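Local coordinates for aspartate aminotransferase, mitochondrial (Trypanosoma brucei brucei, PDB 4W5K), which probably catalyses the pyridoxal phosphate-dependent transfer of the amino group from L-aspartate to 2-oxoglutarate, working as a homodimer, at residues R120-D125 and K166-S171; S133-A138 and I205-M210. The protein carries 1 engineered substitution. All coordinates share one frame; numbering follows the deposited sequence.

Contact 1 of 2, residues R120-D125 and K166-S171; sequences RIYGPD and KAPEGS
Tyr-122 carries this contact, reaching from strand 120-124 into the loop formed by Ala-167, Pro-168 and Ser-171. Its CB leaves the strand toward the loop, and CG lies anti to the carbonyl carbon (chi1 -75°), beside the backbone N. Ser-171 approaches the ring obliquely: its CB is 3.9 Å from Tyr-122 CD1, and its OG 3.6 Å from Tyr-122 CE1. Ala-167 CB sits over one face, offset toward the hydroxyl end, and comes within 3.8 Å of Tyr-122 CZ. This is a CH-pi contact: the methyl carbon of Ala-167 is 4.1 Å from the Tyr-122 ring centroid and 22° off the ring normal. Alanine suits the place, its single methyl resting against the ring face. At the tip, Tyr-122 OH meets Pro-168 CD at 3.2 Å, the proline ring crossing the tyrosine at about a right angle.

The loop follows helix 157-166 and leads into strand 172-176; the chain reaches that helix from strand 154-155, at one edge of the large mixed sheet of this aminotransferase. Tyr-122 is bonded through its backbone to Val-172 and Leu-174 on strand 172-176, so its side chain packs on the loop just ahead of its own strand neighbour. Serine fits at 171 because its small side chain can bend back into the loop: Ser-171 OG donates to Pro-168 O at 2.6 Å, in the carbonyl plane and on a lone pair, with a C=O...O angle of 137°. That bond gives the hydroxyl of the buried serine a partner next to the tyrosine ring.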
# COMPACT_ATOMS: atom_id res chain seq x y z
N ARG A 120 -13.44 -18.16 -11.33
CA ARG A 120 -12.40 -18.55 -12.29
C ARG A 120 -12.00 -17.31 -13.11
O ARG A 120 -12.82 -16.42 -13.34
CB ARG A 120 -12.90 -19.68 -13.19
CG ARG A 120 -11.83 -20.24 -14.09
CD ARG A 120 -12.41 -21.18 -15.15
NE ARG A 120 -12.99 -22.40 -14.60
CZ ARG A 120 -12.82 -23.60 -15.16
NH1 ARG A 120 -12.09 -23.73 -16.26
NH2 ARG A 120 -13.39 -24.68 -14.61
N ILE A 121 -10.72 -17.21 -13.49
CA ILE A 121 -10.27 -16.14 -14.37
C ILE A 121 -9.28 -16.77 -15.35
O ILE A 121 -8.47 -17.63 -14.98
CB ILE A 121 -9.64 -14.96 -13.60
CG1 ILE A 121 -9.22 -13.83 -14.56
CG2 ILE A 121 -8.49 -15.42 -12.73
CD1 ILE A 121 -8.81 -12.52 -13.82
N TYR A 122 -9.40 -16.41 -16.63
CA TYR A 122 -8.57 -17.01 -17.67
C TYR A 122 -7.39 -16.08 -17.97
O TYR A 122 -7.59 -14.88 -18.16
CB TYR A 122 -9.37 -17.24 -18.95
CG TYR A 122 -10.31 -18.41 -18.90
CD1 TYR A 122 -11.50 -18.32 -18.19
CD2 TYR A 122 -10.03 -19.60 -19.55
CE1 TYR A 122 -12.39 -19.40 -18.14
CE2 TYR A 122 -10.89 -20.68 -19.51
CZ TYR A 122 -12.07 -20.57 -18.80
OH TYR A 122 -12.94 -21.65 -18.75
N GLY A 123 -6.18 -16.63 -18.03
CA GLY A 123 -5.00 -15.82 -18.31
C GLY A 123 -4.16 -16.53 -19.36
O GLY A 123 -4.37 -17.71 -19.63
N PRO A 124 -3.18 -15.82 -19.95
CA PRO A 124 -2.38 -16.50 -20.98
C PRO A 124 -1.59 -17.66 -20.38
O PRO A 124 -1.16 -17.58 -19.21
CB PRO A 124 -1.44 -15.38 -21.51
CG PRO A 124 -1.40 -14.34 -20.40
CD PRO A 124 -2.76 -14.43 -19.70
N ASP A 125 -1.39 -18.71 -21.18
CA ASP A 125 -0.74 -19.94 -20.70
C ASP A 125 0.64 -19.66 -20.12
O ASP A 125 1.04 -20.28 -19.13
CB ASP A 125 -0.68 -21.00 -21.83
CG ASP A 125 -0.03 -20.49 -23.12
OD1 ASP A 125 0.52 -19.38 -23.18
OD2 ASP A 125 -0.08 -21.26 -24.09
N LYS A 166 -14.45 -21.08 -26.53
CA LYS A 166 -14.96 -22.28 -25.84
C LYS A 166 -15.17 -22.06 -24.33
O LYS A 166 -15.88 -22.84 -23.68
CB LYS A 166 -14.00 -23.45 -26.04
N ALA A 167 -14.53 -21.03 -23.78
CA ALA A 167 -14.72 -20.68 -22.37
C ALA A 167 -16.20 -20.40 -22.11
O ALA A 167 -16.88 -19.84 -22.96
CB ALA A 167 -13.85 -19.47 -22.00
N PRO A 168 -16.71 -20.79 -20.94
CA PRO A 168 -18.11 -20.50 -20.63
C PRO A 168 -18.47 -19.03 -20.82
O PRO A 168 -17.66 -18.16 -20.47
CB PRO A 168 -18.24 -20.87 -19.15
CG PRO A 168 -17.13 -21.81 -18.88
CD PRO A 168 -16.00 -21.41 -19.81
N GLU A 169 -19.65 -18.75 -21.36
CA GLU A 169 -20.14 -17.38 -21.44
C GLU A 169 -20.01 -16.70 -20.08
O GLU A 169 -20.30 -17.31 -19.02
CB GLU A 169 -21.61 -17.33 -21.88
CG GLU A 169 -21.87 -17.06 -23.35
CD GLU A 169 -23.30 -16.63 -23.60
OE1 GLU A 169 -24.12 -17.50 -23.94
OE2 GLU A 169 -23.61 -15.43 -23.42
N GLY A 170 -19.59 -15.44 -20.10
CA GLY A 170 -19.42 -14.66 -18.89
C GLY A 170 -18.16 -15.00 -18.12
O GLY A 170 -18.10 -14.84 -16.90
N SER A 171 -17.13 -15.46 -18.82
CA SER A 171 -15.85 -15.68 -18.16
C SER A 171 -15.07 -14.38 -18.02
O SER A 171 -15.16 -13.48 -18.86
CB SER A 171 -15.01 -16.72 -18.93
OG SER A 171 -15.61 -18.01 -18.89

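Contact 2 of 2, residues S133-A138 and I205-M210; sequences SIFAKA and IPFVDM. With PLP (pyridoxal-5'-phosphate), chain C.
In the hydrophobic layer between helix 129-137 and the sheet that bears the cofactor, Phe-135 of the helix meets Phe-207 of strand 205-210 in an edge-to-face (T-shaped) pair. The ring centroids are 5.4 Å apart and the planes stand at 82°. Phe-135 supplies the edge: its CE1 approaches Phe-207 CE2 to 3.7 Å, and its CZ is 3.9 Å from the same carbon. Phe-135 CZ lies over one face of Phe-207, offset toward the rim, while Phe-135 CE1 reaches past the rim near CE2. The two side chains come from opposite directions, Phe-135 from the helix with CG anti to its carbonyl carbon (chi1 -73°), Phe-207 from the strand with CG opposite the backbone N (chi1 -160°). Phenylalanine suits both positions, being long enough to bridge backbones whose nearest CA atoms, those of Phe-135 and Phe-207, are 11.6 Å apart, and wholly apolar in a buried layer.

The strand is one of the parallel members of the large sheet in the aspartate aminotransferase fold, and its residues alternate between the two sides. Phe-207 therefore shares a side with Asp-209, and both touch Leu-104 of helix 99-110, whereas Pro-206 and Val-208 pack on helix 225-230. Asp-209 alone ties the contact to the cofactor pocket, bringing its OD2 within 2.6 Å of the pyridine nitrogen N1 of PLP. A carboxylate suits this place because OD2 can face N1 and also accept a hydrogen bond from His-131 NE2. On the helix, Ser-133 and Ile-134 pack on Pro-280 of the second subunit, whose Tyr-62 is hydrogen-bonded to the cofactor.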
# COMPACT_ATOMS: atom_id res chain seq x y z
N SER A 133 -1.40 -15.85 -7.65
CA SER A 133 -1.62 -15.63 -6.23
C SER A 133 -2.59 -14.48 -5.97
O SER A 133 -3.44 -14.56 -5.07
CB SER A 133 -0.31 -15.36 -5.50
OG SER A 133 -0.62 -15.31 -4.09
N ILE A 134 -2.42 -13.39 -6.71
CA ILE A 134 -3.32 -12.24 -6.59
C ILE A 134 -4.77 -12.69 -6.71
O ILE A 134 -5.60 -12.41 -5.85
CB ILE A 134 -3.04 -11.18 -7.68
CG1 ILE A 134 -1.70 -10.47 -7.43
CG2 ILE A 134 -4.14 -10.11 -7.70
CD1 ILE A 134 -1.18 -9.67 -8.66
N PHE A 135 -5.06 -13.44 -7.76
CA PHE A 135 -6.45 -13.79 -7.96
C PHE A 135 -6.88 -14.93 -7.07
O PHE A 135 -8.03 -14.97 -6.70
CB PHE A 135 -6.68 -14.07 -9.45
CG PHE A 135 -6.66 -12.80 -10.27
CD1 PHE A 135 -7.71 -11.88 -10.13
CD2 PHE A 135 -5.59 -12.49 -11.11
CE1 PHE A 135 -7.70 -10.69 -10.82
CE2 PHE A 135 -5.58 -11.30 -11.82
CZ PHE A 135 -6.64 -10.40 -11.68
N ALA A 136 -5.96 -15.79 -6.64
CA ALA A 136 -6.32 -16.81 -5.65
C ALA A 136 -6.79 -16.15 -4.36
O ALA A 136 -7.81 -16.55 -3.77
CB ALA A 136 -5.14 -17.74 -5.36
N LYS A 137 -6.07 -15.12 -3.93
CA LYS A 137 -6.44 -14.40 -2.70
C LYS A 137 -7.83 -13.77 -2.85
O LYS A 137 -8.58 -13.67 -1.87
CB LYS A 137 -5.40 -13.32 -2.36
CG LYS A 137 -4.06 -13.87 -1.85
CD LYS A 137 -4.27 -14.62 -0.53
CE LYS A 137 -2.97 -15.21 -0.00
NZ LYS A 137 -3.15 -15.97 1.28
N ALA A 138 -8.19 -13.38 -4.08
CA ALA A 138 -9.48 -12.77 -4.39
C ALA A 138 -10.59 -13.79 -4.65
O ALA A 138 -11.70 -13.40 -5.02
CB ALA A 138 -9.36 -11.86 -5.60
N ILE A 205 -15.93 -10.88 -19.64
CA ILE A 205 -15.57 -9.66 -18.92
C ILE A 205 -14.06 -9.48 -19.01
O ILE A 205 -13.31 -10.23 -18.40
CB ILE A 205 -16.02 -9.73 -17.43
CG1 ILE A 205 -17.54 -9.94 -17.31
CG2 ILE A 205 -15.61 -8.46 -16.70
CD1 ILE A 205 -17.98 -11.40 -17.34
N PRO A 206 -13.60 -8.50 -19.82
CA PRO A 206 -12.16 -8.30 -19.99
C PRO A 206 -11.53 -7.60 -18.80
O PRO A 206 -12.08 -6.59 -18.34
CB PRO A 206 -12.07 -7.40 -21.22
CG PRO A 206 -13.39 -6.68 -21.24
CD PRO A 206 -14.40 -7.64 -20.72
N PHE A 207 -10.41 -8.14 -18.32
CA PHE A 207 -9.61 -7.55 -17.22
C PHE A 207 -8.25 -7.24 -17.85
O PHE A 207 -7.44 -8.14 -18.07
CB PHE A 207 -9.50 -8.53 -16.06
CG PHE A 207 -9.15 -7.92 -14.72
CD1 PHE A 207 -8.21 -6.90 -14.60
CD2 PHE A 207 -9.80 -8.38 -13.56
CE1 PHE A 207 -7.89 -6.35 -13.34
CE2 PHE A 207 -9.49 -7.84 -12.28
CZ PHE A 207 -8.54 -6.82 -12.17
N VAL A 208 -8.03 -5.98 -18.16
CA VAL A 208 -6.79 -5.53 -18.84
C VAL A 208 -5.72 -5.18 -17.83
O VAL A 208 -5.92 -4.31 -16.98
CB VAL A 208 -7.07 -4.33 -19.72
CG1 VAL A 208 -5.74 -3.81 -20.37
CG2 VAL A 208 -8.05 -4.70 -20.79
N ASP A 209 -4.60 -5.88 -17.89
CA ASP A 209 -3.41 -5.49 -17.12
C ASP A 209 -2.57 -4.61 -18.05
O ASP A 209 -1.98 -5.09 -19.02
CB ASP A 209 -2.64 -6.74 -16.64
CG ASP A 209 -1.41 -6.39 -15.79
OD1 ASP A 209 -1.00 -5.21 -15.78
OD2 ASP A 209 -0.85 -7.29 -15.13
N MET A 210 -2.57 -3.31 -17.78
CA MET A 210 -1.82 -2.34 -18.59
C MET A 210 -0.68 -1.77 -17.76
O MET A 210 -0.81 -0.70 -17.14
CB MET A 210 -2.72 -1.20 -19.09
CG MET A 210 -1.97 -0.27 -20.08
SD MET A 210 -3.03 0.89 -20.96
CE MET A 210 -3.56 1.94 -19.61
N1 PLP C . 1.49 -6.64 -14.19
C2 PLP C . 2.55 -6.85 -15.04
C2A PLP C . 2.30 -7.52 -16.35
C3 PLP C . 3.84 -6.44 -14.67
O3 PLP C . 4.92 -6.65 -15.49
C4 PLP C . 4.04 -5.81 -13.45
C4A PLP C . 5.38 -5.18 -13.19
O4A PLP C . 6.33 -5.91 -12.88
C5 PLP C . 2.96 -5.60 -12.59
C6 PLP C . 1.68 -6.00 -12.98
C5A PLP C . 3.16 -4.94 -11.24
O4P PLP C . 3.33 -3.56 -11.37
P PLP C . 3.42 -2.62 -10.14
O1P PLP C . 4.85 -2.45 -9.70
O2P PLP C . 2.59 -3.17 -9.01
O3P PLP C . 2.86 -1.30 -10.63

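Contacts 1 and 2 have centres 12 Å apart and share the large mixed sheet, where strands 120-124, 172-176 and 205-210 are parallel neighbours. Their segments alternate along the chain: 120-125, 133-138, 166-171, then 205-210. Because Tyr-122 and Ile-121 point to opposite sides of the sheet, contact 1 covers one side, while Ile-121 CD1 joins contact 2 on the other, 3.7 Å from Phe-135 CE1. The loop and strand also meet directly, through a probable hydrogen bond of 2.8 Å between Ser-171 O and Ile-205 N. Contact 1 lies away from the annotated sites, whereas contact 2 holds Asp-209 of the cofactor pocket.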